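Local coordinates for adenosine monophosphate-protein transferase vopS (Vibrio parahaemolyticus, PDB 3LET) that transfers AMP from ATP to a threonine of the host Rho GTPases RhoA, Rac and Cdc42, blocking their downstream signalling and actin assembly in infected cells, at residues 123-131 with 228-237; 168-176 with 289-299. All blocks are in the same frame, centred on the assembly; numbering follows the deposited sequence.

Interaction 1: 123-131 with 228-237; sequences VFDMEVMHL and PNISGGTLPS
Glu127 reaches from helix 113-139 to Ser237, where its carboxylate oxygen OE2 takes one bond from the backbone N and one from the side-chain OG. Ser237 N approaches on the syn side of OE2, with N and OE2 2.9 Å apart, whereas Ser237 OG comes from above the carboxylate plane, 2.6 Å from OE2. The reach depends on a chain that starts anti to the backbone N (chi1 180°) and then bends at chi2 (70°), which turns the carboxylate toward Ser237. The other oxygen, OE1, receives a bond from a water that accepts from Asn229 N, donates to Leu235 O and bonds His130 ND1, so one water ties the helix to both limbs of the loop. Ser237 is the N-cap of helix 238-255, its OG also pairing with Gly240 N; the contact therefore joins the N-terminal helical region to the loop that leads into a helix of the Fic domain. The His130 imidazole is packed on both faces: Thr234 CA sits over the centre of one, 3.8 Å from the ring centroid in a CH-pi contact, and Met126 O lies over the opposite face toward the rim. Asn229 O meets the edge in plane, 3.1 Å from His130 CE1. Asn229 itself folds its OD1 back to Ser231 N in an Asx turn, shaping the loop beyond the imidazole. Apolar contacts border the polar centre: Val123 CG1 meets Pro228 CG at 3.7 Å, Ile230 CG2 packs on the bent Met126 chain, and Leu131 CD2 touches Pro236 CB, 3.7 Å away.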
ATOM      1  N   VAL A 123       7.220   9.709 -12.605  1.00 17.21           N
ATOM      2  CA  VAL A 123       7.228   9.131 -11.263  1.00 21.01           C
ATOM      3  C   VAL A 123       6.096   8.105 -11.157  1.00 21.29           C
ATOM      4  O   VAL A 123       6.320   6.999 -10.710  1.00 15.27           O
ATOM      5  CB  VAL A 123       7.071  10.211 -10.162  1.00 23.14           C
ATOM      6  CG1 VAL A 123       6.808   9.563  -8.790  1.00 16.09           C
ATOM      7  CG2 VAL A 123       8.318  11.115 -10.118  1.00 28.74           C
ATOM      8  N   PHE A 124       4.900   8.464 -11.605  1.00 13.23           N
ATOM      9  CA  PHE A 124       3.736   7.541 -11.579  1.00 16.38           C
ATOM     10  C   PHE A 124       4.017   6.300 -12.427  1.00 21.32           C
ATOM     11  O   PHE A 124       3.688   5.169 -12.025  1.00 16.09           O
ATOM     12  CB  PHE A 124       2.482   8.221 -12.168  1.00 18.88           C
ATOM     13  CG  PHE A 124       1.664   9.030 -11.182  1.00 23.67           C
ATOM     14  CD1 PHE A 124       2.152   9.365  -9.933  1.00 18.37           C
ATOM     15  CD2 PHE A 124       0.392   9.463 -11.535  1.00 18.46           C
ATOM     16  CE1 PHE A 124       1.404  10.107  -9.055  1.00 19.76           C
ATOM     17  CE2 PHE A 124      -0.361  10.226 -10.658  1.00 23.19           C
ATOM     18  CZ  PHE A 124       0.156  10.551  -9.416  1.00 20.74           C
ATOM     19  N   ASP A 125       4.607   6.489 -13.617  1.00 15.56           N
ATOM     20  CA  ASP A 125       4.884   5.345 -14.510  1.00 16.42           C
ATOM     21  C   ASP A 125       5.818   4.345 -13.815  1.00 15.99           C
ATOM     22  O   ASP A 125       5.707   3.109 -14.010  1.00 15.31           O
ATOM     23  CB  ASP A 125       5.586   5.812 -15.794  1.00 21.50           C
ATOM     24  CG  ASP A 125       4.620   6.308 -16.893  1.00 43.94           C
ATOM     25  OD1 ASP A 125       3.434   5.939 -16.911  1.00 27.99           O
ATOM     26  OD2 ASP A 125       5.085   7.054 -17.787  1.00 35.24           O
ATOM     27  N   MET A 126       6.791   4.861 -13.066  0.94 14.85           N
ATOM     28  CA  MET A 126       7.743   3.988 -12.343  1.00 18.17           C
ATOM     29  C   MET A 126       6.981   3.228 -11.276  1.00 14.11           C
ATOM     30  O   MET A 126       7.170   2.014 -11.110  1.00 14.14           O
ATOM     31  CB  MET A 126       8.870   4.795 -11.681  1.00 20.62           C
ATOM     32  CG  MET A 126       9.817   5.474 -12.672  1.00 35.61           C
ATOM     33  SD  MET A 126      10.724   4.270 -13.641  1.00 45.50           S
ATOM     34  CE  MET A 126      11.603   3.376 -12.359  1.00 37.87           C
ATOM     35  N   GLU A 127       6.096   3.920 -10.585  1.00 13.29           N
ATOM     36  CA  GLU A 127       5.325   3.250  -9.531  1.00 16.33           C
ATOM     37  C   GLU A 127       4.463   2.159 -10.158  1.00 20.31           C
ATOM     38  O   GLU A 127       4.435   1.023  -9.677  1.00 18.96           O
ATOM     39  CB  GLU A 127       4.458   4.246  -8.778  1.00 15.46           C
ATOM     40  CG  GLU A 127       3.612   3.609  -7.653  1.00 14.31           C
ATOM     41  CD  GLU A 127       4.437   3.123  -6.445  1.00 27.00           C
ATOM     42  OE1 GLU A 127       5.678   3.234  -6.458  1.00 22.53           O
ATOM     43  OE2 GLU A 127       3.822   2.625  -5.464  1.00 21.96           O
ATOM     44  N   VAL A 128       3.770   2.482 -11.250  1.00 16.12           N
ATOM     45  CA  VAL A 128       2.937   1.482 -11.929  1.00 13.60           C
ATOM     46  C   VAL A 128       3.776   0.255 -12.330  1.00 15.28           C
ATOM     47  O   VAL A 128       3.359  -0.880 -12.123  1.00 14.12           O
ATOM     48  CB  VAL A 128       2.272   2.078 -13.193  1.00 19.18           C
ATOM     49  CG1 VAL A 128       1.639   0.959 -14.058  1.00 19.58           C
ATOM     50  CG2 VAL A 128       1.228   3.138 -12.796  1.00 17.95           C
ATOM     51  N   MET A 129       4.953   0.480 -12.913  1.00 13.53           N
ATOM     52  CA  MET A 129       5.817  -0.630 -13.290  1.00 19.37           C
ATOM     53  C   MET A 129       6.095  -1.557 -12.103  1.00 18.69           C
ATOM     54  O   MET A 129       6.130  -2.790 -12.235  1.00 15.02           O
ATOM     55  CB  MET A 129       7.159  -0.091 -13.795  1.00 21.49           C
ATOM     56  CG  MET A 129       7.150   0.362 -15.221  1.00 45.47           C
ATOM     57  SD  MET A 129       8.827   0.765 -15.767  1.00 40.29           S
ATOM     58  CE  MET A 129       9.674  -0.753 -15.281  1.00 59.21           C
ATOM     59  N   HIS A 130       6.354  -0.957 -10.955  1.00 15.58           N
ATOM     60  CA  HIS A 130       6.811  -1.730  -9.785  1.00 17.51           C
ATOM     61  C   HIS A 130       5.679  -2.507  -9.164  1.00 17.70           C
ATOM     62  O   HIS A 130       5.868  -3.638  -8.716  1.00 16.75           O
ATOM     63  CB  HIS A 130       7.462  -0.793  -8.768  1.00 19.50           C
ATOM     64  CG  HIS A 130       8.700  -0.130  -9.295  1.00 22.81           C
ATOM     65  ND1 HIS A 130       9.185   1.061  -8.802  1.00 17.60           N
ATOM     66  CD2 HIS A 130       9.530  -0.491 -10.305  1.00 25.86           C
ATOM     67  CE1 HIS A 130      10.281   1.395  -9.471  1.00 26.47           C
ATOM     68  NE2 HIS A 130      10.508   0.474 -10.388  1.00 27.63           N
ATOM     69  N   LEU A 131       4.495  -1.908  -9.136  1.00 14.29           N
ATOM     70  CA  LEU A 131       3.334  -2.619  -8.599  1.00 14.89           C
ATOM     71  C   LEU A 131       3.028  -3.778  -9.528  1.00 14.58           C
ATOM     72  O   LEU A 131       2.662  -4.870  -9.094  1.00 14.39           O
ATOM     73  CB  LEU A 131       2.118  -1.704  -8.539  1.00 11.10           C
ATOM     74  CG  LEU A 131       2.368  -0.481  -7.643  1.00 13.13           C
ATOM     75  CD1 LEU A 131       1.122   0.388  -7.558  1.00 14.47           C
ATOM     76  CD2 LEU A 131       2.800  -0.892  -6.249  1.00 15.20           C
ATOM     77  N   PRO A 228       7.390   6.560  -4.384  1.00 16.93           N
ATOM     78  CA  PRO A 228       7.875   5.706  -5.478  1.00 17.61           C
ATOM     79  C   PRO A 228       9.393   5.735  -5.609  1.00 18.83           C
ATOM     80  O   PRO A 228      10.006   6.789  -5.401  1.00 25.11           O
ATOM     81  CB  PRO A 228       7.250   6.338  -6.725  1.00 17.24           C
ATOM     82  CG  PRO A 228       5.969   6.997  -6.191  1.00 18.57           C
ATOM     83  CD  PRO A 228       6.386   7.549  -4.850  1.00 19.50           C
ATOM     84  N   ASN A 229       9.996   4.600  -5.960  1.00 17.08           N
ATOM     85  CA  ASN A 229      11.445   4.555  -6.123  1.00 17.86           C
ATOM     86  C   ASN A 229      11.738   4.830  -7.585  1.00 22.42           C
ATOM     87  O   ASN A 229      11.281   4.099  -8.455  1.00 24.94           O
ATOM     88  CB  ASN A 229      12.025   3.196  -5.691  1.00 18.21           C
ATOM     89  CG  ASN A 229      13.543   3.210  -5.635  1.00 29.88           C
ATOM     90  OD1 ASN A 229      14.203   3.562  -6.613  1.00 34.46           O
ATOM     91  ND2 ASN A 229      14.104   2.838  -4.487  1.00 33.52           N
ATOM     92  N   ILE A 230      12.435   5.930  -7.859  1.00 22.16           N
ATOM     93  CA  ILE A 230      12.774   6.285  -9.237  1.00 24.83           C
ATOM     94  C   ILE A 230      14.287   6.244  -9.434  1.00 34.43           C
ATOM     95  O   ILE A 230      14.813   6.791 -10.407  1.00 33.18           O
ATOM     96  CB  ILE A 230      12.274   7.697  -9.616  1.00 29.97           C
ATOM     97  CG1 ILE A 230      12.892   8.755  -8.698  1.00 26.01           C
ATOM     98  CG2 ILE A 230      10.743   7.753  -9.572  1.00 27.30           C
ATOM     99  CD1 ILE A 230      12.591  10.186  -9.136  1.00 41.39           C
ATOM    100  N   SER A 231      14.958   5.575  -8.501  1.00 33.25           N
ATOM    101  CA  SER A 231      16.414   5.518  -8.446  1.00 33.59           C
ATOM    102  C   SER A 231      16.976   4.178  -8.883  1.00 30.00           C
ATOM    103  O   SER A 231      18.160   3.948  -8.746  1.00 33.69           O
ATOM    104  CB  SER A 231      16.864   5.753  -6.999  1.00 35.62           C
ATOM    105  OG  SER A 231      16.538   7.060  -6.574  1.00 44.93           O
ATOM    106  N   GLY A 232      16.138   3.286  -9.388  1.00 33.89           N
ATOM    107  CA  GLY A 232      16.588   1.947  -9.733  1.00 42.59           C
ATOM    108  C   GLY A 232      15.963   0.861  -8.864  1.00 40.10           C
ATOM    109  O   GLY A 232      15.831  -0.287  -9.290  1.00 37.45           O
ATOM    110  N   GLY A 233      15.575   1.217  -7.644  1.00 27.11           N
ATOM    111  CA  GLY A 233      14.915   0.269  -6.751  1.00 31.65           C
ATOM    112  C   GLY A 233      13.551  -0.130  -7.277  1.00 28.86           C
ATOM    113  O   GLY A 233      13.008   0.523  -8.159  1.00 30.77           O
ATOM    114  N   THR A 234      12.990  -1.208  -6.748  1.00 22.25           N
ATOM    115  CA  THR A 234      11.671  -1.660  -7.199  1.00 22.87           C
ATOM    116  C   THR A 234      10.626  -1.676  -6.069  1.00 16.65           C
ATOM    117  O   THR A 234       9.482  -2.063  -6.304  1.00 20.36           O
ATOM    118  CB  THR A 234      11.733  -3.063  -7.851  1.00 39.58           C
ATOM    119  OG1 THR A 234      12.359  -3.975  -6.946  1.00 40.16           O
ATOM    120  CG2 THR A 234      12.524  -3.024  -9.156  1.00 41.28           C
ATOM    121  N   LEU A 235      11.006  -1.247  -4.867  1.00 18.12           N
ATOM    122  CA  LEU A 235      10.077  -1.208  -3.728  1.00 21.52           C
ATOM    123  C   LEU A 235       8.887  -0.307  -4.054  1.00 20.37           C
ATOM    124  O   LEU A 235       9.106   0.842  -4.430  1.00 21.60           O
ATOM    125  CB  LEU A 235      10.758  -0.593  -2.508  1.00 33.80           C
ATOM    126  CG  LEU A 235      11.047  -1.411  -1.250  1.00 52.30           C
ATOM    127  CD1 LEU A 235      11.363  -0.441  -0.111  1.00 50.63           C
ATOM    128  CD2 LEU A 235       9.894  -2.311  -0.873  1.00 44.16           C
ATOM    129  N   PRO A 236       7.646  -0.809  -3.894  1.00 20.34           N
ATOM    130  CA  PRO A 236       6.443   0.030  -4.008  1.00 18.67           C
ATOM    131  C   PRO A 236       6.489   1.200  -3.030  1.00 17.59           C
ATOM    132  O   PRO A 236       7.141   1.084  -1.994  1.00 18.56           O
ATOM    133  CB  PRO A 236       5.321  -0.920  -3.609  1.00 24.45           C
ATOM    134  CG  PRO A 236       5.845  -2.269  -3.949  1.00 30.45           C
ATOM    135  CD  PRO A 236       7.294  -2.217  -3.633  1.00 22.73           C
ATOM    136  N   SER A 237       5.823   2.309  -3.339  1.00 20.29           N
ATOM    137  CA  SER A 237       5.653   3.361  -2.346  1.00 11.22           C
ATOM    138  C   SER A 237       4.873   2.733  -1.201  1.00 13.05           C
ATOM    139  O   SER A 237       4.259   1.672  -1.355  1.00 15.37           O
ATOM    140  CB  SER A 237       4.853   4.540  -2.919  1.00 15.44           C
ATOM    141  OG  SER A 237       3.551   4.129  -3.331  1.00 15.79           O
TER
HETATM  142  O   HOH W   1       8.186   2.352  -6.452  1.00 19.27           O
HETATM  143  O   HOH W   2       8.268  -4.365  -7.650  1.00 26.25           O

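Interaction 2: 168-176 with 289-299; sequences NVERAAAWI and YAIAELRNDSF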
ATOM      1  N   ASN A 168      -1.853 -27.577  17.291  1.00 15.57           N
ATOM      2  CA  ASN A 168      -1.485 -26.810  16.108  1.00 17.96           C
ATOM      3  C   ASN A 168      -1.356 -25.328  16.407  1.00 19.73           C
ATOM      4  O   ASN A 168      -0.505 -24.652  15.829  1.00 15.48           O
ATOM      5  CB  ASN A 168      -2.491 -27.030  14.981  1.00 22.25           C
ATOM      6  CG  ASN A 168      -2.195 -28.294  14.198  1.00 21.61           C
ATOM      7  OD1 ASN A 168      -1.055 -28.752  14.156  1.00 26.88           O
ATOM      8  ND2 ASN A 168      -3.209 -28.862  13.581  1.00 22.77           N
ATOM      9  N   VAL A 169      -2.181 -24.826  17.321  1.00 17.38           N
ATOM     10  CA  VAL A 169      -2.107 -23.406  17.670  1.00 12.57           C
ATOM     11  C   VAL A 169      -0.778 -23.107  18.345  1.00 15.23           C
ATOM     12  O   VAL A 169      -0.142 -22.089  18.058  1.00 17.11           O
ATOM     13  CB  VAL A 169      -3.269 -22.982  18.611  1.00 27.04           C
ATOM     14  CG1 VAL A 169      -3.095 -21.550  19.061  1.00 28.71           C
ATOM     15  CG2 VAL A 169      -4.597 -23.148  17.899  1.00 29.82           C
ATOM     16  N   GLU A 170      -0.315 -23.995  19.219  1.00 12.95           N
ATOM     17  CA  GLU A 170       0.982 -23.748  19.851  1.00 15.46           C
ATOM     18  C   GLU A 170       2.155 -23.924  18.886  1.00 18.34           C
ATOM     19  O   GLU A 170       3.153 -23.166  18.956  1.00 15.10           O
ATOM     20  CB  GLU A 170       1.138 -24.618  21.120  1.00 17.56           C
ATOM     21  CG  GLU A 170       0.193 -24.179  22.231  1.00 24.81           C
ATOM     22  CD  GLU A 170       0.273 -25.107  23.438  1.00 45.63           C
ATOM     23  OE1 GLU A 170       1.248 -25.009  24.204  1.00 52.24           O
ATOM     24  OE2 GLU A 170      -0.633 -25.942  23.607  1.00 53.21           O
ATOM     25  N   ARG A 171       2.034 -24.874  17.954  1.00 15.53           N
ATOM     26  CA  ARG A 171       3.060 -25.059  16.935  1.00 15.21           C
ATOM     27  C   ARG A 171       3.156 -23.815  16.037  1.00 13.13           C
ATOM     28  O   ARG A 171       4.248 -23.355  15.701  1.00 17.69           O
ATOM     29  CB  ARG A 171       2.747 -26.284  16.050  1.00 14.36           C
ATOM     30  CG  ARG A 171       2.879 -27.620  16.826  1.00 16.38           C
ATOM     31  CD  ARG A 171       2.562 -28.830  15.947  1.00 21.22           C
ATOM     32  NE  ARG A 171       3.439 -28.865  14.783  1.00 22.70           N
ATOM     33  CZ  ARG A 171       3.035 -28.730  13.523  1.00 23.52           C
ATOM     34  NH1 ARG A 171       1.743 -28.588  13.220  1.00 18.08           N
ATOM     35  NH2 ARG A 171       3.941 -28.788  12.553  1.00 22.63           N
ATOM     36  N   ALA A 172       2.007 -23.283  15.645  1.00 11.74           N
ATOM     37  CA  ALA A 172       1.996 -22.099  14.773  1.00 11.15           C
ATOM     38  C   ALA A 172       2.590 -20.917  15.525  1.00 14.92           C
ATOM     39  O   ALA A 172       3.397 -20.183  14.974  1.00 14.93           O
ATOM     40  CB  ALA A 172       0.590 -21.794  14.325  1.00 13.32           C
ATOM     41  N   ALA A 173       2.202 -20.733  16.785  1.00 12.57           N
ATOM     42  CA  ALA A 173       2.792 -19.663  17.607  1.00 16.20           C
ATOM     43  C   ALA A 173       4.310 -19.781  17.680  1.00 18.42           C
ATOM     44  O   ALA A 173       5.018 -18.810  17.459  1.00 12.81           O
ATOM     45  CB  ALA A 173       2.193 -19.638  19.016  1.00 12.99           C
ATOM     46  N   ALA A 174       4.823 -20.977  17.950  1.00 15.21           N
ATOM     47  CA  ALA A 174       6.268 -21.193  17.993  1.00 14.10           C
ATOM     48  C   ALA A 174       6.974 -20.831  16.701  1.00 17.30           C
ATOM     49  O   ALA A 174       8.097 -20.308  16.717  1.00 17.12           O
ATOM     50  CB  ALA A 174       6.579 -22.679  18.335  1.00 19.00           C
ATOM     51  N   TRP A 175       6.322 -21.140  15.585  1.00 11.25           N
ATOM     52  CA  TRP A 175       6.883 -20.888  14.263  1.00 11.54           C
ATOM     53  C   TRP A 175       6.980 -19.388  14.056  1.00 12.64           C
ATOM     54  O   TRP A 175       8.022 -18.886  13.650  1.00 14.01           O
ATOM     55  CB  TRP A 175       6.005 -21.509  13.190  1.00  9.98           C
ATOM     56  CG  TRP A 175       6.441 -21.155  11.788  1.00 10.39           C
ATOM     57  CD1 TRP A 175       7.603 -21.540  11.135  1.00 15.52           C
ATOM     58  CD2 TRP A 175       5.690 -20.392  10.857  1.00 11.89           C
ATOM     59  NE1 TRP A 175       7.605 -21.028   9.850  1.00 16.77           N
ATOM     60  CE2 TRP A 175       6.442 -20.331   9.658  1.00 15.05           C
ATOM     61  CE3 TRP A 175       4.439 -19.760  10.912  1.00 14.86           C
ATOM     62  CZ2 TRP A 175       5.989 -19.633   8.545  1.00 15.74           C
ATOM     63  CZ3 TRP A 175       3.996 -19.080   9.795  1.00 13.49           C
ATOM     64  CH2 TRP A 175       4.772 -19.017   8.641  1.00 15.04           C
ATOM     65  N   ILE A 176       5.897 -18.683  14.344  1.00 15.55           N
ATOM     66  CA  ILE A 176       5.904 -17.222  14.166  1.00 13.75           C
ATOM     67  C   ILE A 176       6.958 -16.586  15.090  1.00 16.80           C
ATOM     68  O   ILE A 176       7.751 -15.746  14.674  1.00 13.17           O
ATOM     69  CB  ILE A 176       4.507 -16.619  14.459  1.00 11.14           C
ATOM     70  CG1 ILE A 176       3.445 -17.220  13.526  1.00 13.37           C
ATOM     71  CG2 ILE A 176       4.541 -15.082  14.264  1.00 15.86           C
ATOM     72  CD1 ILE A 176       2.003 -16.924  13.966  1.00 19.48           C
ATOM     73  N   TYR A 289      -0.788 -16.340   7.541  1.00 13.23           N
ATOM     74  CA  TYR A 289      -0.619 -17.714   7.065  1.00 15.31           C
ATOM     75  C   TYR A 289      -1.098 -18.663   8.162  1.00 14.60           C
ATOM     76  O   TYR A 289      -1.879 -19.587   7.885  1.00 16.78           O
ATOM     77  CB  TYR A 289       0.859 -17.993   6.760  1.00 11.83           C
ATOM     78  CG  TYR A 289       1.128 -19.459   6.412  1.00 12.35           C
ATOM     79  CD1 TYR A 289       0.829 -19.954   5.136  1.00 16.48           C
ATOM     80  CD2 TYR A 289       1.682 -20.327   7.358  1.00 13.46           C
ATOM     81  CE1 TYR A 289       1.079 -21.283   4.793  1.00 15.44           C
ATOM     82  CE2 TYR A 289       1.931 -21.694   7.028  1.00 13.02           C
ATOM     83  CZ  TYR A 289       1.631 -22.148   5.755  1.00 21.53           C
ATOM     84  OH  TYR A 289       1.862 -23.481   5.449  1.00 19.25           O
ATOM     85  N   ALA A 290      -0.608 -18.447   9.390  1.00 12.74           N
ATOM     86  CA  ALA A 290      -0.969 -19.306  10.529  1.00 15.27           C
ATOM     87  C   ALA A 290      -2.458 -19.260  10.819  1.00 15.51           C
ATOM     88  O   ALA A 290      -3.067 -20.283  11.081  1.00 13.62           O
ATOM     89  CB  ALA A 290      -0.194 -18.920  11.789  1.00 18.14           C
ATOM     90  N   ILE A 291      -3.060 -18.079  10.815  1.00 12.55           N
ATOM     91  CA  ILE A 291      -4.488 -18.010  11.086  1.00 13.73           C
ATOM     92  C   ILE A 291      -5.254 -18.779  10.020  1.00 16.15           C
ATOM     93  O   ILE A 291      -6.172 -19.537  10.341  1.00 16.84           O
ATOM     94  CB  ILE A 291      -4.985 -16.565  11.111  1.00 15.27           C
ATOM     95  CG1 ILE A 291      -4.345 -15.806  12.286  1.00 12.22           C
ATOM     96  CG2 ILE A 291      -6.516 -16.512  11.199  1.00 14.71           C
ATOM     97  CD1 ILE A 291      -4.512 -14.260  12.131  1.00 15.63           C
ATOM     98  N   ALA A 292      -4.895 -18.579   8.754  1.00 12.74           N
ATOM     99  CA  ALA A 292      -5.581 -19.298   7.665  1.00 19.89           C
ATOM    100  C   ALA A 292      -5.432 -20.809   7.865  1.00 21.89           C
ATOM    101  O   ALA A 292      -6.384 -21.577   7.710  1.00 18.55           O
ATOM    102  CB  ALA A 292      -5.033 -18.883   6.278  1.00 16.11           C
ATOM    103  N   GLU A 293      -4.237 -21.233   8.240  1.00 15.09           N
ATOM    104  CA  GLU A 293      -3.985 -22.664   8.434  1.00 23.48           C
ATOM    105  C   GLU A 293      -4.851 -23.212   9.558  1.00 22.61           C
ATOM    106  O   GLU A 293      -5.417 -24.315   9.453  1.00 20.53           O
ATOM    107  CB  GLU A 293      -2.528 -22.909   8.795  1.00 24.48           C
ATOM    108  CG  GLU A 293      -1.565 -22.761   7.640  1.00 24.60           C
ATOM    109  CD  GLU A 293      -1.667 -23.941   6.690  1.00 39.25           C
ATOM    110  OE1 GLU A 293      -1.129 -25.023   7.016  1.00 30.97           O
ATOM    111  OE2 GLU A 293      -2.295 -23.786   5.630  1.00 29.78           O
ATOM    112  N   LEU A 294      -4.924 -22.461  10.653  1.00 14.82           N
ATOM    113  CA  LEU A 294      -5.609 -22.960  11.849  1.00 16.99           C
ATOM    114  C   LEU A 294      -7.098 -23.035  11.563  1.00 22.20           C
ATOM    115  O   LEU A 294      -7.765 -23.988  11.963  1.00 24.49           O
ATOM    116  CB  LEU A 294      -5.317 -22.083  13.070  1.00 18.55           C
ATOM    117  CG  LEU A 294      -3.873 -22.129  13.563  1.00 18.44           C
ATOM    118  CD1 LEU A 294      -3.681 -21.177  14.717  1.00 19.99           C
ATOM    119  CD2 LEU A 294      -3.444 -23.562  13.983  1.00 19.68           C
ATOM    120  N   ARG A 295      -7.621 -22.064  10.815  1.00 16.76           N
ATOM    121  CA  ARG A 295      -9.035 -22.086  10.469  1.00 20.37           C
ATOM    122  C   ARG A 295      -9.347 -23.253   9.548  1.00 27.94           C
ATOM    123  O   ARG A 295     -10.519 -23.637   9.400  1.00 28.22           O
ATOM    124  CB  ARG A 295      -9.447 -20.760   9.825  1.00 21.27           C
ATOM    125  CG  ARG A 295      -9.416 -19.615  10.829  1.00 27.53           C
ATOM    126  CD  ARG A 295      -9.851 -18.308  10.188  1.00 26.53           C
ATOM    127  NE  ARG A 295      -9.960 -17.226  11.166  1.00 26.44           N
ATOM    128  CZ  ARG A 295     -10.375 -16.008  10.842  1.00 27.11           C
ATOM    129  NH1 ARG A 295     -10.684 -15.746   9.569  1.00 18.55           N
ATOM    130  NH2 ARG A 295     -10.459 -15.063  11.772  1.00 25.95           N
ATOM    131  N   ASN A 296      -8.313 -23.806   8.916  1.00 22.92           N
ATOM    132  CA  ASN A 296      -8.483 -25.013   8.106  1.00 28.54           C
ATOM    133  C   ASN A 296      -8.034 -26.274   8.859  1.00 31.70           C
ATOM    134  O   ASN A 296      -7.714 -27.290   8.238  1.00 27.98           O
ATOM    135  CB  ASN A 296      -7.724 -24.904   6.778  1.00 33.51           C
ATOM    136  CG  ASN A 296      -8.266 -25.860   5.712  1.00 33.81           C
ATOM    137  OD1 ASN A 296      -9.475 -25.994   5.546  1.00 41.00           O
ATOM    138  ND2 ASN A 296      -7.373 -26.510   4.986  1.00 28.07           N
ATOM    139  N   ASP A 297      -8.000 -26.192  10.186  1.00 22.92           N
ATOM    140  CA  ASP A 297      -7.655 -27.336  11.065  1.00 20.88           C
ATOM    141  C   ASP A 297      -6.313 -27.976  10.708  1.00 28.16           C
ATOM    142  O   ASP A 297      -6.167 -29.210  10.618  1.00 23.00           O
ATOM    143  CB  ASP A 297      -8.781 -28.396  11.027  1.00 33.78           C
ATOM    144  CG  ASP A 297      -8.644 -29.448  12.130  1.00 47.78           C
ATOM    145  OD1 ASP A 297      -8.074 -29.125  13.197  1.00 47.83           O
ATOM    146  OD2 ASP A 297      -9.114 -30.599  11.937  1.00 39.95           O
ATOM    147  N   SER A 298      -5.301 -27.152  10.514  1.00 19.87           N
ATOM    148  CA  SER A 298      -3.998 -27.688  10.138  1.00 23.44           C
ATOM    149  C   SER A 298      -2.928 -26.699  10.529  1.00 27.55           C
ATOM    150  O   SER A 298      -3.228 -25.562  10.855  1.00 17.96           O
ATOM    151  CB  SER A 298      -3.937 -27.927   8.629  1.00 43.71           C
ATOM    152  OG  SER A 298      -3.906 -26.691   7.923  1.00 51.55           O
ATOM    153  N   PHE A 299      -1.681 -27.134  10.528  1.00 19.06           N
ATOM    154  CA  PHE A 299      -0.589 -26.174  10.505  1.00 22.96           C
ATOM    155  C   PHE A 299       0.659 -26.812   9.925  1.00 20.23           C
ATOM    156  O   PHE A 299       1.230 -27.719  10.505  1.00 19.44           O
ATOM    157  CB  PHE A 299      -0.261 -25.555  11.864  1.00 19.98           C
ATOM    158  CG  PHE A 299       0.925 -24.643  11.786  1.00 14.52           C
ATOM    159  CD1 PHE A 299       0.862 -23.490  11.004  1.00 17.12           C
ATOM    160  CD2 PHE A 299       2.131 -24.987  12.361  1.00 17.44           C
ATOM    161  CE1 PHE A 299       1.944 -22.690  10.858  1.00 17.72           C
ATOM    162  CE2 PHE A 299       3.231 -24.181  12.211  1.00 17.38           C
ATOM    163  CZ  PHE A 299       3.138 -23.015  11.465  1.00 17.81           C
TER
HETATM  164  O   HOH W   3      -5.856 -27.727  14.235  1.00 31.98           O
HETATM  165  O   HOH W   4       3.526 -30.111  10.010  1.00 24.40           O
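Phe299 lays its ring over the backbone of helix 168-179 at Ala172, whose CA stands 3.6 Å from the ring centroid in a CH-pi contact. Phe299 CG is anti to its backbone N (chi1 176°), which carries the ring from the chain past the helix end into the groove between the two helices. Ala172 CB rests on the ring too, 3.7 Å from Phe299 CD1. Beyond the ring, Trp175 brings its CE3 to 3.5 Å from Phe299 CZ, the two planes inclined at 54°, and Trp175 CZ3 and CH2 meet Tyr289 CD2, so three aromatics cluster without parallel stacking. Arg171 closes the other end: NH1 donates to Phe299 O at 2.9 Å and to Asn168 OD1, both nearly in the guanidinium plane, while NH2 forms a salt bridge with Glu157. These bonds restrain the rotation of the guanidinium and hold it beside the ring. The helices run antiparallel, at 167° with axes 10.2 Å apart, and alanines meet where they come near: Ala172 CB lies 3.9 Å from Ala290 CB, which Ile176 CD1 also touches. Leu294 divides its methyls, CD2 lying against Asn168 O and CB, and CD1 3.9 Å from Val169 CG2. Helix 281-295 ends at a Schellman motif with Asp297 as C-prime residue, where the chain turns back and delivers Phe299 to helix 168-179. The arrangement is an antiparallel helix pair with an aromatic cluster, built on the Fic-domain helix 281-295, whose N-terminal start carries residues that probably bind ATP; Trp175 lies close to one further probable ATP ligand, Arg286.

Interactions 1 and 2 lie 34 Å apart between centres and about 19 Å between nearest atoms, without touching. Along the chain their segments alternate: 123-131, then 168-176, then 228-237, then 289-299. Interaction 1 joins helix 113-139 to the loop before helix 238-255, whereas interaction 2 pairs helix 168-179 with helix 281-295, so the two share no helix. Their later segments both belong to the Fido region, which thus receives earlier parts of this all-helical chain at two separate places. Interaction 1 comes near the likely nucleotide site at Leu235, about 7 Å from Asn281 between side chains, and interaction 2 at Trp175, about 4 Å from Arg286 between side chains.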